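Local coordinates for protein probable hydrogenase maturation factor HypB (Methanocaldococcus jannaschii, PDB 2HF9) that probably uses GTP binding and slow hydrolysis to support nickel insertion during the maturation of [NiFe] hydrogenases, working as a homodimer, at residues Val127-Leu130 / Ile131-Asp135; Asp153-Ile156 / Glu157-Gly161. All blocks are in the same frame, centred on the assembly; numbering follows the deposited sequence.

In the fold
Both contacts are local turns in the P-loop G-domain, and the chain meets them in series, so they neither nest nor cross. After strand 121-125 the chain enters contact 1, which closes a turn at 129-132 in the loop leading to strand 142-148. Beyond that strand, contact 2 folds 153-159 into the turns that lead into helix 160-163. Their centres lie about 13 Å apart, yet Leu130 CD1 is 3.7 Å from His159 CD2 and 3.8 Å from Thr155 CG2; Leu130 also packs on Val145 and Ile147, so the two loops meet beside strand 142-148. Both contacts touch the second subunit, contact 1 beside the metal-binding cysteines and contact 2 beside the nucleotide.

Contact 1: Val127-Leu130 / Ile131-Asp135; sequences VGNL and ICPAD
Asn129 turns its side-chain amide forward onto the backbone N-H groups of Ile131 and Cys132 in an Asx turn, placed in the loop after strand 121-125 of this P-loop G-domain. The polar evidence lies in one atom: OD1 of Asn129 accepts the backbone N of Ile131 at 2.8 Å. More loosely, Cys132 N bonds to the same Asn129 OD1 at 3.3 Å. OD1 thus holds two consecutive N-H groups, the first in the carbonyl plane, the second from 55° above it. The turn depends on the first torsion of Asn129 (-164°), which sets CG opposite the backbone N and swings the amide toward the following peptides.

Carbon-to-oxygen contacts complete the bend. CB of Ile131 lies 3.4 Å from OD1 of Asn129, and the pyrrolidine ring of Pro133 rests against the Asn129 backbone. Leu130 turns the other way, packing on Val145 and Ile147 of strand 142-148 and on Ile162.

The turn adjoins both metal and nucleotide machinery. Cys132, a zinc ligand and by similarity a nickel ligand, is here joined to Cys100 in a disulfide, and the Asn129 backbone is hydrogen-bonded to Gly45, which probably opens the P-loop (Walker A) sequence. Asn129 also packs on Asn129 of the second subunit. Within this chain, ND2 of Asn129 stands 4.1 Å from SG of Cys132, and CG of Pro133 is 3.4 Å from O of Asn129.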
ATOM      1  N   VAL A 127      -4.653   8.923   0.742  1.00 13.65           N
ATOM      2  CA  VAL A 127      -3.582   8.267  -0.008  1.00 14.93           C
ATOM      3  C   VAL A 127      -3.567   6.768   0.339  1.00 15.33           C
ATOM      4  O   VAL A 127      -3.925   6.383   1.455  1.00 15.60           O
ATOM      5  CB  VAL A 127      -2.198   8.927   0.227  1.00 15.11           C
ATOM      6  CG1 VAL A 127      -2.309  10.455   0.274  1.00 15.98           C
ATOM      7  CG2 VAL A 127      -1.573   8.415   1.489  1.00 15.95           C
ATOM      8  N   GLY A 128      -3.189   5.931  -0.628  1.00 16.11           N
ATOM      9  CA  GLY A 128      -3.139   4.478  -0.426  1.00 16.84           C
ATOM     10  C   GLY A 128      -1.968   4.055   0.440  1.00 17.48           C
ATOM     11  O   GLY A 128      -0.829   4.020  -0.022  1.00 17.43           O
ATOM     12  N   ASN A 129      -2.264   3.731   1.699  1.00 18.39           N
ATOM     13  CA  ASN A 129      -1.264   3.448   2.726  1.00 19.30           C
ATOM     14  C   ASN A 129      -2.009   2.957   3.959  1.00 19.86           C
ATOM     15  O   ASN A 129      -2.986   3.584   4.380  1.00 19.70           O
ATOM     16  CB  ASN A 129      -0.473   4.724   3.071  1.00 19.43           C
ATOM     17  CG  ASN A 129       0.824   4.445   3.838  1.00 20.61           C
ATOM     18  OD1 ASN A 129       0.816   3.875   4.930  1.00 21.69           O
ATOM     19  ND2 ASN A 129       1.943   4.876   3.269  1.00 21.55           N
ATOM     20  N   LEU A 130      -1.556   1.844   4.534  1.00 20.30           N
ATOM     21  CA  LEU A 130      -2.193   1.281   5.726  1.00 20.95           C
ATOM     22  C   LEU A 130      -1.501   1.651   7.041  1.00 21.74           C
ATOM     23  O   LEU A 130      -1.876   1.147   8.103  1.00 21.87           O
ATOM     24  CB  LEU A 130      -2.315  -0.247   5.608  1.00 20.73           C
ATOM     25  CG  LEU A 130      -3.369  -0.847   4.673  1.00 20.29           C
ATOM     26  CD1 LEU A 130      -3.271  -2.366   4.698  1.00 19.16           C
ATOM     27  CD2 LEU A 130      -4.789  -0.396   5.036  1.00 18.71           C
ATOM     28  N   ILE A 131      -0.505   2.529   6.973  1.00 22.73           N
ATOM     29  CA  ILE A 131       0.264   2.924   8.156  1.00 23.49           C
ATOM     30  C   ILE A 131      -0.043   4.355   8.620  1.00 23.83           C
ATOM     31  O   ILE A 131      -0.687   4.538   9.658  1.00 23.93           O
ATOM     32  CB  ILE A 131       1.797   2.703   7.955  1.00 23.66           C
ATOM     33  CG1 ILE A 131       2.143   1.212   7.976  1.00 23.76           C
ATOM     34  CG2 ILE A 131       2.605   3.393   9.041  1.00 24.12           C
ATOM     35  CD1 ILE A 131       2.143   0.554   6.626  1.00 24.21           C
ATOM     36  N   CYS A 132       0.391   5.351   7.842  1.00 24.02           N
ATOM     37  CA  CYS A 132       0.344   6.767   8.251  1.00 24.24           C
ATOM     38  C   CYS A 132      -1.043   7.366   8.510  1.00 23.98           C
ATOM     39  O   CYS A 132      -1.211   8.102   9.489  1.00 23.89           O
ATOM     40  CB  CYS A 132       1.067   7.654   7.238  1.00 24.25           C
ATOM     41  SG  CYS A 132       2.659   7.065   6.666  1.00 26.12           S
ATOM     42  N   PRO A 133      -2.031   7.093   7.624  1.00 23.83           N
ATOM     43  CA  PRO A 133      -3.348   7.712   7.813  1.00 23.72           C
ATOM     44  C   PRO A 133      -4.046   7.360   9.131  1.00 23.67           C
ATOM     45  O   PRO A 133      -4.975   8.061   9.534  1.00 23.86           O
ATOM     46  CB  PRO A 133      -4.158   7.178   6.621  1.00 23.70           C
ATOM     47  CG  PRO A 133      -3.140   6.802   5.603  1.00 23.86           C
ATOM     48  CD  PRO A 133      -2.005   6.254   6.409  1.00 23.68           C
ATOM     49  N   ALA A 134      -3.598   6.296   9.796  1.00 23.59           N
ATOM     50  CA  ALA A 134      -4.195   5.859  11.057  1.00 23.48           C
ATOM     51  C   ALA A 134      -4.208   6.963  12.117  1.00 23.47           C
ATOM     52  O   ALA A 134      -5.200   7.133  12.828  1.00 23.66           O
ATOM     53  CB  ALA A 134      -3.479   4.624  11.586  1.00 23.42           C
ATOM     54  N   ASP A 135      -3.110   7.714  12.200  1.00 23.20           N
ATOM     55  CA  ASP A 135      -2.938   8.746  13.227  1.00 22.83           C
ATOM     56  C   ASP A 135      -3.479  10.126  12.844  1.00 22.27           C
ATOM     57  O   ASP A 135      -3.478  11.038  13.673  1.00 22.20           O
ATOM     58  CB  ASP A 135      -1.459   8.872  13.612  1.00 23.16           C
ATOM     59  CG  ASP A 135      -0.919   7.626  14.297  1.00 24.20           C
ATOM     60  OD1 ASP A 135      -1.701   6.903  14.955  1.00 25.61           O
ATOM     61  OD2 ASP A 135       0.299   7.377  14.178  1.00 25.74           O
TER

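Contact 2: Asp153-Ile156 / Glu157-Gly161; sequences DDTI and EKHPG. With GSP (5'-guanosine-diphosphate-monothiophosphate), chain H.
The imidazole of His159 meets Thr155 at its edge: CD2 of His159 comes within 3.0 Å of Thr155 O, which lies in the ring plane. The carboxylates of Asp154 and Glu157 run side by side with planes 51° apart. OD1 of Asp154 is only 3.0 Å from OE2 of Glu157, unfavourable in itself, but Lys186 forms salt bridges to both. The first torsion of Glu157, 57°, wedges CG between its backbone N and carbonyl carbon, 3.6 Å from Asp154 O.

The backbone forms a type I beta turn from Ile156 to His159, closed by His159 N on Ile156 O at 3.2 Å. Lys158 N reaches Asp154 O at 2.9 Å, and a water links Asp153 O to Glu157 N. His159 is the N-cap of helix 160-163.

Lys158 NZ makes a weak hydrogen bond to GSP O2G at 3.3 Å and a salt bridge to Asp74 of the second subunit. Shortening this side chain to an alanine is likely to cost that aspartate this salt bridge and O2G its weak cationic contact. The GSP held by Thr52 and Leu53 of the second subunit is thus also reached by Lys158, so the site lies across the dimer interface, while Lys186 probably offsets the two like-charged carboxylates.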
ATOM      1  N   ASP A 153      -4.794 -12.710   2.794  1.00 14.17           N
ATOM      2  CA  ASP A 153      -5.730 -12.785   3.916  1.00 14.66           C
ATOM      3  C   ASP A 153      -5.111 -12.528   5.300  1.00 14.92           C
ATOM      4  O   ASP A 153      -5.786 -12.692   6.316  1.00 15.09           O
ATOM      5  CB  ASP A 153      -6.532 -14.098   3.886  1.00 14.70           C
ATOM      6  CG  ASP A 153      -5.660 -15.334   4.009  1.00 14.96           C
ATOM      7  OD1 ASP A 153      -4.481 -15.222   4.411  1.00 15.75           O
ATOM      8  OD2 ASP A 153      -6.170 -16.429   3.704  1.00 15.19           O
ATOM      9  N   ASP A 154      -3.837 -12.126   5.332  1.00 15.11           N
ATOM     10  CA  ASP A 154      -3.182 -11.719   6.580  1.00 15.61           C
ATOM     11  C   ASP A 154      -3.159 -10.200   6.745  1.00 15.50           C
ATOM     12  O   ASP A 154      -2.726  -9.690   7.779  1.00 15.34           O
ATOM     13  CB  ASP A 154      -1.751 -12.266   6.658  1.00 16.13           C
ATOM     14  CG  ASP A 154      -1.700 -13.722   7.089  1.00 17.73           C
ATOM     15  OD1 ASP A 154      -2.544 -14.144   7.907  1.00 20.42           O
ATOM     16  OD2 ASP A 154      -0.803 -14.449   6.612  1.00 20.51           O
ATOM     17  N   THR A 155      -3.643  -9.497   5.725  1.00 15.26           N
ATOM     18  CA  THR A 155      -3.581  -8.036   5.638  1.00 15.38           C
ATOM     19  C   THR A 155      -4.231  -7.303   6.818  1.00 15.40           C
ATOM     20  O   THR A 155      -3.705  -6.291   7.294  1.00 15.22           O
ATOM     21  CB  THR A 155      -4.178  -7.562   4.292  1.00 15.31           C
ATOM     22  OG1 THR A 155      -3.407  -8.128   3.224  1.00 15.41           O
ATOM     23  CG2 THR A 155      -4.150  -6.045   4.171  1.00 16.16           C
ATOM     24  N   ILE A 156      -5.360  -7.819   7.298  1.00 15.60           N
ATOM     25  CA  ILE A 156      -6.035  -7.203   8.443  1.00 15.69           C
ATOM     26  C   ILE A 156      -5.247  -7.416   9.744  1.00 16.23           C
ATOM     27  O   ILE A 156      -5.007  -6.460  10.483  1.00 15.69           O
ATOM     28  CB  ILE A 156      -7.513  -7.659   8.568  1.00 15.92           C
ATOM     29  CG1 ILE A 156      -8.296  -7.208   7.328  1.00 15.36           C
ATOM     30  CG2 ILE A 156      -8.151  -7.100   9.842  1.00 15.64           C
ATOM     31  CD1 ILE A 156      -9.595  -7.939   7.090  1.00 16.04           C
ATOM     32  N   GLU A 157      -4.807  -8.644  10.005  1.00 16.83           N
ATOM     33  CA  GLU A 157      -4.060  -8.894  11.242  1.00 18.04           C
ATOM     34  C   GLU A 157      -2.632  -8.334  11.237  1.00 17.88           C
ATOM     35  O   GLU A 157      -2.043  -8.128  12.301  1.00 17.84           O
ATOM     36  CB  GLU A 157      -4.135 -10.359  11.704  1.00 18.19           C
ATOM     37  CG  GLU A 157      -3.666 -11.424  10.735  1.00 19.25           C
ATOM     38  CD  GLU A 157      -3.732 -12.821  11.351  1.00 19.75           C
ATOM     39  OE1 GLU A 157      -3.784 -12.931  12.596  1.00 22.76           O
ATOM     40  OE2 GLU A 157      -3.728 -13.811  10.594  1.00 23.07           O
ATOM     41  N   LYS A 158      -2.107  -8.056  10.040  1.00 17.69           N
ATOM     42  CA  LYS A 158      -0.796  -7.421   9.875  1.00 17.74           C
ATOM     43  C   LYS A 158      -0.815  -5.911  10.095  1.00 17.56           C
ATOM     44  O   LYS A 158       0.244  -5.294  10.233  1.00 17.69           O
ATOM     45  CB  LYS A 158      -0.231  -7.706   8.484  1.00 17.77           C
ATOM     46  CG  LYS A 158       0.618  -8.955   8.374  1.00 18.87           C
ATOM     47  CD  LYS A 158       0.929  -9.240   6.906  1.00 20.41           C
ATOM     48  CE  LYS A 158       2.219 -10.016   6.734  1.00 21.23           C
ATOM     49  NZ  LYS A 158       3.363  -9.147   6.334  1.00 22.88           N
ATOM     50  N   HIS A 159      -2.004  -5.308  10.103  1.00 17.06           N
ATOM     51  CA  HIS A 159      -2.121  -3.858  10.281  1.00 17.07           C
ATOM     52  C   HIS A 159      -3.255  -3.482  11.244  1.00 16.98           C
ATOM     53  O   HIS A 159      -4.175  -2.755  10.858  1.00 16.66           O
ATOM     54  CB  HIS A 159      -2.312  -3.156   8.926  1.00 17.26           C
ATOM     55  CG  HIS A 159      -1.309  -3.555   7.887  1.00 17.77           C
ATOM     56  ND1 HIS A 159      -0.140  -2.855   7.675  1.00 18.33           N
ATOM     57  CD2 HIS A 159      -1.304  -4.576   6.997  1.00 17.76           C
ATOM     58  CE1 HIS A 159       0.545  -3.434   6.705  1.00 18.63           C
ATOM     59  NE2 HIS A 159      -0.137  -4.481   6.276  1.00 18.79           N
ATOM     60  N   PRO A 160      -3.183  -3.955  12.508  1.00 17.03           N
ATOM     61  CA  PRO A 160      -4.297  -3.738  13.437  1.00 16.81           C
ATOM     62  C   PRO A 160      -4.500  -2.265  13.823  1.00 16.67           C
ATOM     63  O   PRO A 160      -5.623  -1.869  14.136  1.00 16.42           O
ATOM     64  CB  PRO A 160      -3.909  -4.584  14.655  1.00 16.92           C
ATOM     65  CG  PRO A 160      -2.421  -4.665  14.604  1.00 17.05           C
ATOM     66  CD  PRO A 160      -2.073  -4.694  13.145  1.00 17.04           C
ATOM     67  N   GLY A 161      -3.426  -1.475  13.775  1.00 16.29           N
ATOM     68  CA  GLY A 161      -3.474  -0.047  14.101  1.00 15.79           C
ATOM     69  C   GLY A 161      -4.499   0.752  13.322  1.00 15.45           C
ATOM     70  O   GLY A 161      -5.365   1.410  13.917  1.00 14.86           O
TER
HETATM   71  PG  GSP H 300       3.068  -7.828   2.544  1.00 12.52           P
HETATM   72  O3B GSP H 300       2.666  -8.703   1.254  1.00  9.32           O
HETATM   73  S1G GSP H 300       3.183  -6.151   2.162  1.00 14.52           S
HETATM   74  O2G GSP H 300       1.957  -8.092   3.580  1.00 11.48           O
HETATM   75  O3G GSP H 300       4.409  -8.334   3.092  1.00 11.52           O
HETATM   76  PB  GSP H 300       3.698  -9.315   0.178  1.00  9.26           P
HETATM   77  O1B GSP H 300       4.024  -8.258  -0.800  1.00  9.44           O
HETATM   78  O2B GSP H 300       4.882  -9.947   0.790  1.00  8.32           O
HETATM   79  PA  GSP H 300       2.619 -11.952  -0.321  1.00 10.14           P
HETATM   80  O1A GSP H 300       3.807 -12.698  -0.786  1.00  9.15           O
HETATM   81  O2A GSP H 300       2.290 -12.242   1.097  1.00  8.61           O
HETATM   82  O3A GSP H 300       2.779 -10.379  -0.613  1.00  8.94           O
HETATM   83  O5' GSP H 300       1.384 -12.293  -1.293  1.00 10.13           O
HETATM   84  C5' GSP H 300       0.094 -11.770  -1.042  1.00 10.49           C
HETATM   85  C4' GSP H 300      -0.944 -12.705  -1.657  1.00 10.87           C
HETATM   86  O4' GSP H 300      -0.845 -12.673  -3.072  1.00 10.12           O
HETATM   87  C3' GSP H 300      -0.721 -14.152  -1.245  1.00 11.45           C
HETATM   88  O3' GSP H 300      -1.986 -14.713  -0.989  1.00 12.94           O
HETATM   89  C2' GSP H 300      -0.092 -14.806  -2.458  1.00 11.22           C
HETATM   90  O2' GSP H 300      -0.455 -16.159  -2.556  1.00 12.60           O
HETATM   91  C1' GSP H 300      -0.675 -13.980  -3.591  1.00 10.02           C
HETATM   92  N9  GSP H 300       0.147 -13.907  -4.811  1.00 10.21           N
HETATM   93  C8  GSP H 300       1.433 -13.443  -4.951  1.00 10.03           C
HETATM   94  N7  GSP H 300       1.771 -13.534  -6.259  1.00 10.18           N
HETATM   95  C5  GSP H 300       0.722 -14.033  -6.953  1.00 10.09           C
HETATM   96  C6  GSP H 300       0.515 -14.325  -8.302  1.00  9.98           C
HETATM   97  O6  GSP H 300       1.400 -14.137  -9.131  1.00  9.35           O
HETATM   98  N1  GSP H 300      -0.702 -14.836  -8.710  1.00  9.76           N
HETATM   99  C2  GSP H 300      -1.709 -15.058  -7.789  1.00 10.36           C
HETATM  100  N2  GSP H 300      -2.879 -15.550  -8.176  1.00  9.53           N
HETATM  101  N3  GSP H 300      -1.499 -14.767  -6.456  1.00  9.98           N
HETATM  102  C4  GSP H 300      -0.307 -14.263  -6.048  1.00  9.85           C
HETATM  103  O   HOH W   1      -6.119 -10.571   7.924  1.00 19.43           O